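Local coordinates for invasion-associated protein B (Bartonella henselae, PDB 3DTD) that is of unknown biochemical function but is probably involved in bacterial invasion of host cells, at residues 74-79 with 111-116; 86-91 with 101-106; 57-62 with 146-151. All coordinates share one frame; numbering follows the deposited sequence.

Contact 1: 74-79 with 111-116; sequences GNLTVP and CIVPIV
Leu76 and Val113 face each other as a hydrogen-bonded antiparallel pair, their side chains side by side and pointing into the protein interior. The bond from Val113 N to Leu76 O is short at 2.6 Å, and Leu76 N returns one to Val113 O. Gly74 with Ile115 and Val78 with Cys111 repeat the pair of hydrogen bonds at the two ends. On this buried face the packing is close: Val78 CG2, held between its own backbone N and carbonyl carbon (chi1 of CG1 -61°), lies 3.8 Å from Cys111 CB and 4.0 Å from Val113 CG2. Ile115 CG1 swings across the strand to 3.4 Å from Gly74 O, over a residue with no side chain of its own. Leu133 and Met135 of strand 130-136 cover Leu76 and Val78. The other face, with Asn75, Thr77, Ile112 and Pro114, is partly exposed and more mixed. There the branches of Ile112 part: CG2 comes 3.4 Å from Asn75 OD1, while CD1 lies 3.6 Å from Thr77 OG1. Six backbone bonds fix the register of neighbouring strands 72-78 and 110-117, the latter beside 105-107; apolar groups with Cys111 bury one face, and across the other the Asn75 and Thr77 oxygens meet carbon.

Contact 2: 86-91 with 101-106; sequences KPVRLQ and TGIRTC
Val88 and Thr101 exchange two backbone hydrogen bonds: Val88 N reaches Thr101 O at 2.6 Å, and Thr101 N reaches Val88 O at 3.0 Å, the second with an N-H...O angle of 176°. Just before this pair, Pro87 lays its CB 3.5 Å from the same Thr101 O, a close packing contact beside the hydrogen bond from Val88 N. The side chain of Thr101 divides its work. Its methyl CG2 lies 3.8 Å from Leu90 CD1, meeting the leucine at a slant. With OG1 anti to the backbone N (chi1 174°), the hydroxyl is directed to another partner, bonding to Pro114 O of strand 110-117. Val88 CG2 makes a looser apolar contact, 4.4 Å from Ile103 CG1. These bonds close the end of an antiparallel beta hairpin: strands 88-92 and 98-101 are neighbours at one side of the four-stranded sheet, and the chain leaves that sheet straight after Thr101, crossing by way of Gly102 and Ile103 to strand 105-107 of the other sheet. Where the backbones diverge, a water takes over, giving a hydrogen to Lys86 O and accepting one from Ile103 N, 2.9 Å from each. Further out, the aliphatic part of Arg89 is extended, and its NH1 bonds to Gln91 OE1 at 3.1 Å from well above the amide plane, while Gln91 NE2 is held by Gly95 O in the hairpin turn. Ile103 is packed by Ile82, Val84 and Val113, and Leu90 by Leu131 and Leu133 of strand 130-136. Beyond the crossing, Thr105 OG1 bonds to Ile82 O of a neighbouring subunit, and Cys106 packs on Cys106 of that subunit.

Contact 3: 57-62 with 146-151; sequences RVVVAM and NDLFVQ
Val60 is directed toward segment 146-151, between the two packed sheets. Its CB forks into two methyls with different partners. CG1, set between the backbone N and the carbonyl carbon (chi1 52°), reaches 3.7 Å from Phe149 O and 4.5 Å from Leu148 CG. CG2, anti to the backbone N, lies 4.2 Å from Val150 CG2. That valine methyl is shared, for Met62 CE comes to 4.3 Å from it at the end of a chain extended through chi2. At the other end Val59 CG1 meets Leu148 CD1, also at 4.3 Å. Successive residues Val59 and Val60 can both turn this way because they form a classic beta bulge opposite Glu51. The axes of strands 58-62 and 149-151 pass 7.7 Å apart at 62°, consistent with face-to-face packing of two sheets, and Leu76 and Leu133 fill in beside Val60. Phe149 points away at CB, and its ring stacks with that of His130; Leu25 of a neighbouring subunit packs on Val59 and Val60. Apart from Val60 CG1 on a backbone oxygen, the side chains of these segments meet through methyl and methine carbons, implying cohesion by apolar burial with little directional preference.

How the contacts relate
The three contacts sample the two antiparallel sheets differently. Contact 1 lies within the larger sheet, contact 2 at the end of a hairpin in the smaller one, and contact 3 between the two. Contact 3 is the most buried and wholly apolar at its side chains; contact 1 has one buried and one partly exposed face; contact 2, the smallest in area, adds a water and reaches an exposed proline. Strands 58-66 and 72-78 are neighbours, with Thr77 N probably bonded to Ala61 O, so contacts 1 and 3 share a sheet. The Cys106-Cys111 disulfide ties segment 101-106 to 111-116, joining contacts 1 and 2 covalently. Contacts 2 and 3 do not touch.

Contact 1: 74-79 with 111-116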
# COMPACT_ATOMS: atom_id res chain seq x y z
N GLY C 74 24.20 -31.34 -15.95
CA GLY C 74 23.56 -30.25 -15.23
C GLY C 74 22.38 -30.69 -14.39
O GLY C 74 22.40 -31.76 -13.79
N ASN C 75 21.35 -29.85 -14.36
CA ASN C 75 20.19 -30.09 -13.51
C ASN C 75 18.84 -29.87 -14.18
O ASN C 75 18.66 -28.94 -14.95
CB ASN C 75 20.27 -29.23 -12.24
CG ASN C 75 21.37 -29.68 -11.30
OD1 ASN C 75 21.38 -30.82 -10.83
ND2 ASN C 75 22.31 -28.79 -11.01
N LEU C 76 17.91 -30.76 -13.85
CA LEU C 76 16.53 -30.63 -14.23
C LEU C 76 15.72 -30.26 -12.99
O LEU C 76 15.87 -30.89 -11.94
CB LEU C 76 16.04 -31.95 -14.84
CG LEU C 76 14.58 -32.17 -15.23
CD1 LEU C 76 14.21 -31.36 -16.45
CD2 LEU C 76 14.34 -33.64 -15.47
N THR C 77 14.88 -29.23 -13.09
CA THR C 77 13.99 -28.84 -12.01
C THR C 77 12.58 -29.33 -12.34
O THR C 77 12.04 -29.00 -13.38
CB THR C 77 13.99 -27.32 -11.77
OG1 THR C 77 15.34 -26.86 -11.62
CG2 THR C 77 13.20 -26.96 -10.52
N VAL C 78 12.01 -30.14 -11.44
CA VAL C 78 10.67 -30.71 -11.62
C VAL C 78 9.73 -30.18 -10.52
O VAL C 78 10.22 -29.59 -9.55
CB VAL C 78 10.70 -32.29 -11.68
CG1 VAL C 78 11.55 -32.79 -12.85
CG2 VAL C 78 11.19 -32.89 -10.37
N PRO C 79 8.40 -30.34 -10.68
CA PRO C 79 7.47 -29.84 -9.65
C PRO C 79 7.57 -30.50 -8.27
O PRO C 79 8.19 -31.55 -8.12
CB PRO C 79 6.08 -30.15 -10.24
CG PRO C 79 6.30 -30.36 -11.68
CD PRO C 79 7.67 -30.93 -11.82
N CYS C 111 12.00 -29.44 -7.28
CA CYS C 111 12.85 -30.60 -7.02
C CYS C 111 13.93 -30.80 -8.08
O CYS C 111 13.65 -30.80 -9.28
CB CYS C 111 11.99 -31.86 -6.85
SG CYS C 111 10.98 -31.78 -5.37
N ILE C 112 15.17 -30.98 -7.62
CA ILE C 112 16.34 -30.99 -8.49
C ILE C 112 16.75 -32.41 -8.88
O ILE C 112 16.99 -33.26 -8.02
CB ILE C 112 17.53 -30.22 -7.84
CG1 ILE C 112 17.10 -28.84 -7.32
CG2 ILE C 112 18.72 -30.13 -8.80
CD1 ILE C 112 16.55 -27.87 -8.38
N VAL C 113 16.82 -32.63 -10.19
CA VAL C 113 17.21 -33.91 -10.78
C VAL C 113 18.52 -33.72 -11.55
O VAL C 113 18.54 -33.07 -12.59
CB VAL C 113 16.11 -34.44 -11.75
CG1 VAL C 113 16.49 -35.80 -12.31
CG2 VAL C 113 14.76 -34.51 -11.07
N PRO C 114 19.64 -34.27 -11.03
CA PRO C 114 20.91 -34.21 -11.74
C PRO C 114 20.90 -35.09 -12.99
O PRO C 114 20.36 -36.20 -12.97
CB PRO C 114 21.93 -34.77 -10.73
CG PRO C 114 21.23 -34.81 -9.43
CD PRO C 114 19.78 -34.97 -9.74
N ILE C 115 21.48 -34.58 -14.07
CA ILE C 115 21.48 -35.26 -15.35
C ILE C 115 22.88 -35.25 -15.97
O ILE C 115 23.58 -34.24 -15.89
CB ILE C 115 20.46 -34.64 -16.34
CG1 ILE C 115 20.36 -33.13 -16.13
CG2 ILE C 115 19.10 -35.29 -16.14
CD1 ILE C 115 19.87 -32.33 -17.30
N VAL C 116 23.28 -36.38 -16.53
CA VAL C 116 24.53 -36.51 -17.27
C VAL C 116 24.20 -37.18 -18.61
O VAL C 116 23.60 -38.25 -18.65
CB VAL C 116 25.59 -37.34 -16.50
CG1 VAL C 116 26.81 -37.62 -17.37
CG2 VAL C 116 26.03 -36.63 -15.22

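Contact 2: 86-91 with 101-106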
# COMPACT_ATOMS: atom_id res chain seq x y z
N LYS C 86 10.82 -43.12 -6.30
CA LYS C 86 10.68 -43.66 -7.65
C LYS C 86 11.43 -42.77 -8.65
O LYS C 86 11.52 -41.55 -8.44
CB LYS C 86 9.20 -43.82 -8.00
CG LYS C 86 8.53 -44.97 -7.24
CD LYS C 86 7.23 -45.41 -7.89
CE LYS C 86 7.44 -46.51 -8.92
NZ LYS C 86 7.83 -47.81 -8.29
N PRO C 87 11.97 -43.36 -9.74
CA PRO C 87 12.86 -42.61 -10.62
C PRO C 87 12.18 -41.60 -11.56
O PRO C 87 10.96 -41.65 -11.76
CB PRO C 87 13.55 -43.71 -11.46
CG PRO C 87 13.11 -45.01 -10.87
CD PRO C 87 11.80 -44.75 -10.22
N VAL C 88 12.98 -40.69 -12.09
CA VAL C 88 12.56 -39.78 -13.15
C VAL C 88 13.17 -40.28 -14.45
O VAL C 88 14.39 -40.41 -14.58
CB VAL C 88 13.00 -38.31 -12.86
CG1 VAL C 88 12.68 -37.39 -14.04
CG2 VAL C 88 12.34 -37.79 -11.58
N ARG C 89 12.30 -40.59 -15.41
CA ARG C 89 12.69 -41.16 -16.70
C ARG C 89 12.77 -40.06 -17.76
O ARG C 89 11.83 -39.27 -17.92
CB ARG C 89 11.69 -42.25 -17.10
CG ARG C 89 11.98 -42.97 -18.40
CD ARG C 89 10.89 -43.99 -18.69
NE ARG C 89 11.11 -44.73 -19.93
CZ ARG C 89 10.54 -44.43 -21.09
NH1 ARG C 89 9.69 -43.41 -21.19
NH2 ARG C 89 10.81 -45.17 -22.17
N LEU C 90 13.89 -40.01 -18.47
CA LEU C 90 14.11 -39.05 -19.55
C LEU C 90 14.23 -39.76 -20.89
O LEU C 90 15.02 -40.69 -21.04
CB LEU C 90 15.38 -38.23 -19.29
CG LEU C 90 15.34 -37.04 -18.32
CD1 LEU C 90 15.46 -37.48 -16.86
CD2 LEU C 90 16.45 -36.07 -18.66
N GLN C 91 13.43 -39.32 -21.86
CA GLN C 91 13.42 -39.94 -23.19
C GLN C 91 13.32 -38.89 -24.29
O GLN C 91 12.45 -38.02 -24.26
CB GLN C 91 12.25 -40.93 -23.30
CG GLN C 91 12.24 -41.75 -24.58
CD GLN C 91 11.00 -42.61 -24.73
OE1 GLN C 91 9.96 -42.35 -24.12
NE2 GLN C 91 11.10 -43.65 -25.55
N THR C 101 17.06 -41.59 -13.83
CA THR C 101 17.77 -40.93 -12.73
C THR C 101 16.75 -40.53 -11.65
O THR C 101 15.58 -40.88 -11.76
CB THR C 101 18.62 -39.71 -13.25
OG1 THR C 101 19.19 -39.00 -12.14
CG2 THR C 101 17.79 -38.76 -14.10
N GLY C 102 17.19 -39.83 -10.62
CA GLY C 102 16.30 -39.46 -9.52
C GLY C 102 16.51 -38.08 -8.96
O GLY C 102 17.52 -37.43 -9.25
N ILE C 103 15.55 -37.63 -8.15
CA ILE C 103 15.63 -36.36 -7.41
C ILE C 103 16.74 -36.45 -6.36
O ILE C 103 16.80 -37.42 -5.60
CB ILE C 103 14.26 -36.00 -6.76
CG1 ILE C 103 13.21 -35.71 -7.84
CG2 ILE C 103 14.38 -34.80 -5.81
CD1 ILE C 103 11.78 -35.67 -7.34
N ARG C 104 17.62 -35.45 -6.34
CA ARG C 104 18.68 -35.37 -5.33
C ARG C 104 18.18 -34.62 -4.09
O ARG C 104 18.45 -35.02 -2.95
CB ARG C 104 19.91 -34.67 -5.92
CG ARG C 104 21.06 -34.50 -4.94
CD ARG C 104 22.40 -34.32 -5.62
NE ARG C 104 23.49 -34.43 -4.66
CZ ARG C 104 24.03 -33.40 -4.01
NH1 ARG C 104 23.58 -32.17 -4.21
NH2 ARG C 104 25.02 -33.62 -3.15
N THR C 105 17.47 -33.52 -4.34
CA THR C 105 16.96 -32.65 -3.29
C THR C 105 15.87 -31.75 -3.86
O THR C 105 15.66 -31.69 -5.07
CB THR C 105 18.09 -31.77 -2.67
OG1 THR C 105 17.57 -31.07 -1.54
CG2 THR C 105 18.67 -30.78 -3.67
N CYS C 106 15.16 -31.05 -2.97
CA CYS C 106 14.22 -30.03 -3.41
C CYS C 106 14.49 -28.73 -2.68
O CYS C 106 14.91 -28.72 -1.53
CB CYS C 106 12.76 -30.47 -3.21
SG CYS C 106 12.34 -32.13 -3.88
O HOH W 1 13.32 -39.39 -7.74

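Contact 3: 57-62 with 146-151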
# COMPACT_ATOMS: atom_id res chain seq x y z
N ARG C 57 3.52 -19.69 -14.92
CA ARG C 57 4.47 -20.03 -13.86
C ARG C 57 5.30 -21.26 -14.24
O ARG C 57 4.82 -22.17 -14.92
CB ARG C 57 3.78 -20.19 -12.49
CG ARG C 57 2.87 -21.39 -12.35
CD ARG C 57 2.78 -21.83 -10.90
NE ARG C 57 2.30 -23.21 -10.80
CZ ARG C 57 3.07 -24.28 -10.61
NH1 ARG C 57 4.39 -24.16 -10.49
NH2 ARG C 57 2.51 -25.47 -10.54
N VAL C 58 6.56 -21.26 -13.81
CA VAL C 58 7.54 -22.29 -14.17
C VAL C 58 7.21 -23.63 -13.52
O VAL C 58 7.08 -23.73 -12.30
CB VAL C 58 8.98 -21.85 -13.80
CG1 VAL C 58 10.01 -22.88 -14.26
CG2 VAL C 58 9.30 -20.49 -14.41
N VAL C 59 7.07 -24.66 -14.36
CA VAL C 59 6.74 -26.01 -13.91
C VAL C 59 7.98 -26.92 -14.00
O VAL C 59 8.26 -27.71 -13.10
CB VAL C 59 5.56 -26.60 -14.74
CG1 VAL C 59 5.17 -27.98 -14.25
CG2 VAL C 59 4.36 -25.67 -14.68
N VAL C 60 8.72 -26.78 -15.10
CA VAL C 60 9.93 -27.55 -15.33
C VAL C 60 11.04 -26.66 -15.91
O VAL C 60 10.76 -25.75 -16.69
CB VAL C 60 9.63 -28.87 -16.14
CG1 VAL C 60 8.85 -28.58 -17.40
CG2 VAL C 60 10.88 -29.65 -16.47
N ALA C 61 12.28 -26.88 -15.48
CA ALA C 61 13.44 -26.12 -15.94
C ALA C 61 14.63 -27.05 -16.17
O ALA C 61 14.74 -28.10 -15.55
CB ALA C 61 13.79 -25.02 -14.94
N MET C 62 15.52 -26.66 -17.08
CA MET C 62 16.71 -27.43 -17.38
C MET C 62 17.89 -26.49 -17.57
O MET C 62 17.79 -25.52 -18.30
CB MET C 62 16.50 -28.30 -18.63
CG MET C 62 17.74 -29.07 -19.09
SD MET C 62 17.42 -30.43 -20.22
CE MET C 62 16.75 -31.61 -19.07
N ASN C 146 3.22 -38.00 -16.76
CA ASN C 146 3.89 -38.30 -18.03
C ASN C 146 3.77 -37.21 -19.10
O ASN C 146 4.34 -37.34 -20.18
CB ASN C 146 3.38 -39.63 -18.60
CG ASN C 146 3.71 -40.83 -17.72
OD1 ASN C 146 4.71 -40.84 -17.00
ND2 ASN C 146 2.88 -41.85 -17.80
N ASP C 147 3.05 -36.13 -18.79
CA ASP C 147 2.77 -35.08 -19.77
C ASP C 147 3.77 -33.91 -19.78
O ASP C 147 3.60 -32.93 -20.51
CB ASP C 147 1.32 -34.57 -19.63
CG ASP C 147 0.99 -34.05 -18.23
OD1 ASP C 147 -0.15 -33.59 -18.04
OD2 ASP C 147 1.85 -34.11 -17.33
N LEU C 148 4.82 -34.01 -18.96
CA LEU C 148 5.85 -32.98 -18.89
C LEU C 148 7.00 -33.26 -19.86
O LEU C 148 7.33 -34.41 -20.13
CB LEU C 148 6.38 -32.85 -17.46
CG LEU C 148 5.86 -31.78 -16.49
CD1 LEU C 148 4.35 -31.56 -16.55
CD2 LEU C 148 6.29 -32.16 -15.09
N PHE C 149 7.60 -32.19 -20.37
CA PHE C 149 8.66 -32.27 -21.37
C PHE C 149 9.52 -31.01 -21.36
O PHE C 149 9.14 -29.99 -20.77
CB PHE C 149 8.08 -32.49 -22.79
CG PHE C 149 6.96 -31.55 -23.15
CD1 PHE C 149 7.23 -30.28 -23.64
CD2 PHE C 149 5.64 -31.94 -22.98
CE1 PHE C 149 6.20 -29.41 -23.96
CE2 PHE C 149 4.60 -31.08 -23.29
CZ PHE C 149 4.88 -29.82 -23.77
N VAL C 150 10.68 -31.10 -22.00
CA VAL C 150 11.49 -29.94 -22.33
C VAL C 150 11.57 -29.86 -23.86
O VAL C 150 11.90 -30.85 -24.51
CB VAL C 150 12.91 -30.02 -21.69
CG1 VAL C 150 13.76 -28.82 -22.07
CG2 VAL C 150 12.82 -30.12 -20.17
N GLN C 151 11.22 -28.71 -24.42
CA GLN C 151 11.27 -28.51 -25.87
C GLN C 151 12.71 -28.31 -26.31
O GLN C 151 13.46 -27.55 -25.69
CB GLN C 151 10.41 -27.33 -26.28
CG GLN C 151 8.93 -27.48 -25.96
CD GLN C 151 8.12 -26.27 -26.38
OE1 GLN C 151 7.71 -26.16 -27.53
NE2 GLN C 151 7.89 -25.36 -25.44